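Local coordinates for protein copper-sensitive operon repressor (CsoR) (Geobacillus thermodenitrificans, PDB 4M1P) that binds copper(I) and, as a copper-sensing operon repressor, probably releases its operator DNA when the metal is bound, at residues 69-74 / 93-98. The protein carries 1 engineered substitution. Residues are numbered along the deposited sequence; the frame is centred on the assembly and turned at random.
Sequences QLLERH and RELMDV. With CU1 (copper (I) ion), chain B.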
loop_
_atom_site.group_PDB
_atom_site.type_symbol
_atom_site.label_atom_id
_atom_site.label_comp_id
_atom_site.label_asym_id
_atom_site.label_seq_id
_atom_site.Cartn_x
_atom_site.Cartn_y
_atom_site.Cartn_z
ATOM N N GLN A 69 3.479 6.106 14.091
ATOM C CA GLN A 69 3.732 6.864 15.302
ATOM C C GLN A 69 5.136 6.578 15.805
ATOM O O GLN A 69 5.875 7.494 16.165
ATOM C CB GLN A 69 2.704 6.527 16.379
ATOM N N LEU A 70 5.508 5.301 15.810
ATOM C CA LEU A 70 6.827 4.900 16.276
ATOM C C LEU A 70 7.890 5.409 15.320
ATOM O O LEU A 70 8.990 5.767 15.734
ATOM C CB LEU A 70 6.920 3.380 16.399
ATOM C CG LEU A 70 5.925 2.709 17.343
ATOM C CD1 LEU A 70 6.377 1.308 17.685
ATOM C CD2 LEU A 70 5.736 3.528 18.609
ATOM N N LEU A 71 7.552 5.446 14.037
ATOM C CA LEU A 71 8.484 5.920 13.025
ATOM C C LEU A 71 8.808 7.390 13.260
ATOM O O LEU A 71 9.980 7.784 13.304
ATOM C CB LEU A 71 7.880 5.738 11.636
ATOM C CG LEU A 71 8.811 5.915 10.444
ATOM C CD1 LEU A 71 10.001 5.009 10.598
ATOM C CD2 LEU A 71 8.068 5.568 9.190
ATOM N N GLU A 72 7.758 8.193 13.419
ATOM C CA GLU A 72 7.913 9.623 13.638
ATOM C C GLU A 72 8.655 9.891 14.939
ATOM O O GLU A 72 9.554 10.727 14.988
ATOM C CB GLU A 72 6.553 10.322 13.655
ATOM C CG GLU A 72 5.800 10.276 12.329
ATOM C CD GLU A 72 4.529 11.111 12.354
ATOM O OE1 GLU A 72 3.436 10.525 12.488
ATOM O OE2 GLU A 72 4.625 12.353 12.235
ATOM N N ARG A 73 8.275 9.174 15.989
ATOM C CA ARG A 73 8.923 9.332 17.278
ATOM C C ARG A 73 10.419 9.087 17.124
ATOM O O ARG A 73 11.232 9.909 17.548
ATOM C CB ARG A 73 8.315 8.379 18.309
ATOM C CG ARG A 73 8.551 8.768 19.756
ATOM C CD ARG A 73 9.929 8.341 20.241
ATOM N NE ARG A 73 10.005 8.310 21.697
ATOM C CZ ARG A 73 11.072 7.909 22.377
ATOM N NH1 ARG A 73 12.161 7.513 21.729
ATOM N NH2 ARG A 73 11.051 7.907 23.703
ATOM N N HIS A 74 10.780 7.974 16.495
ATOM C CA HIS A 74 12.189 7.616 16.351
ATOM C C HIS A 74 12.949 8.681 15.563
ATOM O O HIS A 74 14.061 9.061 15.930
ATOM C CB HIS A 74 12.330 6.249 15.676
ATOM C CG HIS A 74 13.743 5.770 15.566
ATOM N ND1 HIS A 74 14.533 5.495 16.661
ATOM C CD2 HIS A 74 14.517 5.513 14.478
ATOM C CE1 HIS A 74 15.719 5.095 16.264
ATOM N NE2 HIS A 74 15.739 5.095 14.934
ATOM N N ARG A 93 20.852 5.625 7.914
ATOM C CA ARG A 93 20.900 4.392 7.139
ATOM C C ARG A 93 19.953 3.338 7.723
ATOM O O ARG A 93 19.247 2.653 6.973
ATOM C CB ARG A 93 22.332 3.858 7.058
ATOM C CG ARG A 93 22.499 2.668 6.130
ATOM C CD ARG A 93 23.931 2.555 5.620
ATOM N NE ARG A 93 24.220 3.495 4.536
ATOM C CZ ARG A 93 24.177 3.184 3.242
ATOM N NH1 ARG A 93 23.868 1.950 2.858
ATOM N NH2 ARG A 93 24.457 4.104 2.329
ATOM N N GLU A 94 19.935 3.219 9.052
ATOM C CA GLU A 94 18.982 2.349 9.728
ATOM C C GLU A 94 17.575 2.733 9.289
ATOM O O GLU A 94 16.812 1.888 8.835
ATOM C CB GLU A 94 19.086 2.488 11.251
ATOM C CG GLU A 94 20.197 1.695 11.928
ATOM C CD GLU A 94 20.331 2.041 13.409
ATOM O OE1 GLU A 94 19.677 3.009 13.850
ATOM O OE2 GLU A 94 21.093 1.352 14.126
ATOM N N LEU A 95 17.246 4.016 9.421
ATOM C CA LEU A 95 15.909 4.510 9.105
ATOM C C LEU A 95 15.503 4.185 7.668
ATOM O O LEU A 95 14.362 3.791 7.415
ATOM C CB LEU A 95 15.819 6.017 9.343
ATOM C CG LEU A 95 14.430 6.656 9.228
ATOM C CD1 LEU A 95 13.482 6.130 10.300
ATOM C CD2 LEU A 95 14.517 8.175 9.297
ATOM N N MET A 96 16.432 4.339 6.728
ATOM C CA MET A 96 16.128 4.026 5.340
ATOM C C MET A 96 15.866 2.537 5.138
ATOM O O MET A 96 15.033 2.155 4.315
ATOM C CB MET A 96 17.238 4.508 4.408
ATOM C CG MET A 96 17.284 6.017 4.256
ATOM S SD MET A 96 15.659 6.711 3.857
ATOM C CE MET A 96 15.388 6.003 2.231
ATOM N N ASP A 97 16.564 1.699 5.896
ATOM C CA ASP A 97 16.356 0.260 5.788
ATOM C C ASP A 97 14.942 -0.158 6.187
ATOM O O ASP A 97 14.322 -0.963 5.494
ATOM C CB ASP A 97 17.411 -0.520 6.576
ATOM C CG ASP A 97 18.719 -0.658 5.814
ATOM O OD1 ASP A 97 18.674 -0.685 4.562
ATOM O OD2 ASP A 97 19.788 -0.737 6.462
ATOM N N VAL A 98 14.422 0.386 7.287
ATOM C CA VAL A 98 13.068 0.030 7.705
ATOM C C VAL A 98 12.009 0.605 6.766
ATOM O O VAL A 98 10.952 0.007 6.590
ATOM C CB VAL A 98 12.752 0.394 9.186
ATOM C CG1 VAL A 98 13.744 -0.261 10.109
ATOM C CG2 VAL A 98 12.738 1.890 9.401
HETATM CU CU CU1 B . 13.911 5.626 18.679
HETATM O O HOH W 1 17.750 4.886 13.053
#
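His74 and Leu95 touch where helix 49-85 and the C-terminal helix 88-103 of the three-helix CsoR chain pair nearly antiparallel: Leu95 CD1 sits at the edge of the imidazole, 4.3 Å from His74 CD2. A water also joins the copper site to the C-terminal helix. It lies in the plane of the imidazole, at the ring edge, accepting from His74 NE2 at 2.8 Å and donating to Glu94 OE1. Through its other nitrogen, ND1, His74 binds the copper(I) ion at 2.1 Å, and Cys78 together with Cys49 of the second subunit completes the three-coordinate site. Both imidazole nitrogens are thus engaged, which fixes the rotation of the ring and probably keeps the hydrogen on NE2. With CG anti to the backbone N (chi1 -176°), the ring runs forward along its own helix, with ND1 turned to the copper and NE2 to the water.

Beside the water bridge the contact is apolar. Leu95 CD1 also packs against Leu71 CD1 at 3.7 Å; Val98 CG2 touches the same Leu71 methyl more loosely. The contact between the segments, whose axes stay 12.0 Å apart at 166°, is therefore made by side-chain ends, not by close backbone packing.

An outer shell positions the polar link. The ring of Tyr48 of the second subunit stands nearly perpendicular to that of His74, and its hydroxyl hydrogen-bonds Glu94 OE1. This second-shell network is consistent with a route by which copper binding is felt in helix 88-103 and the N-terminal tail, whose Gly12 N donates a hydrogen bond to the other carboxylate oxygen, Glu94 OE2.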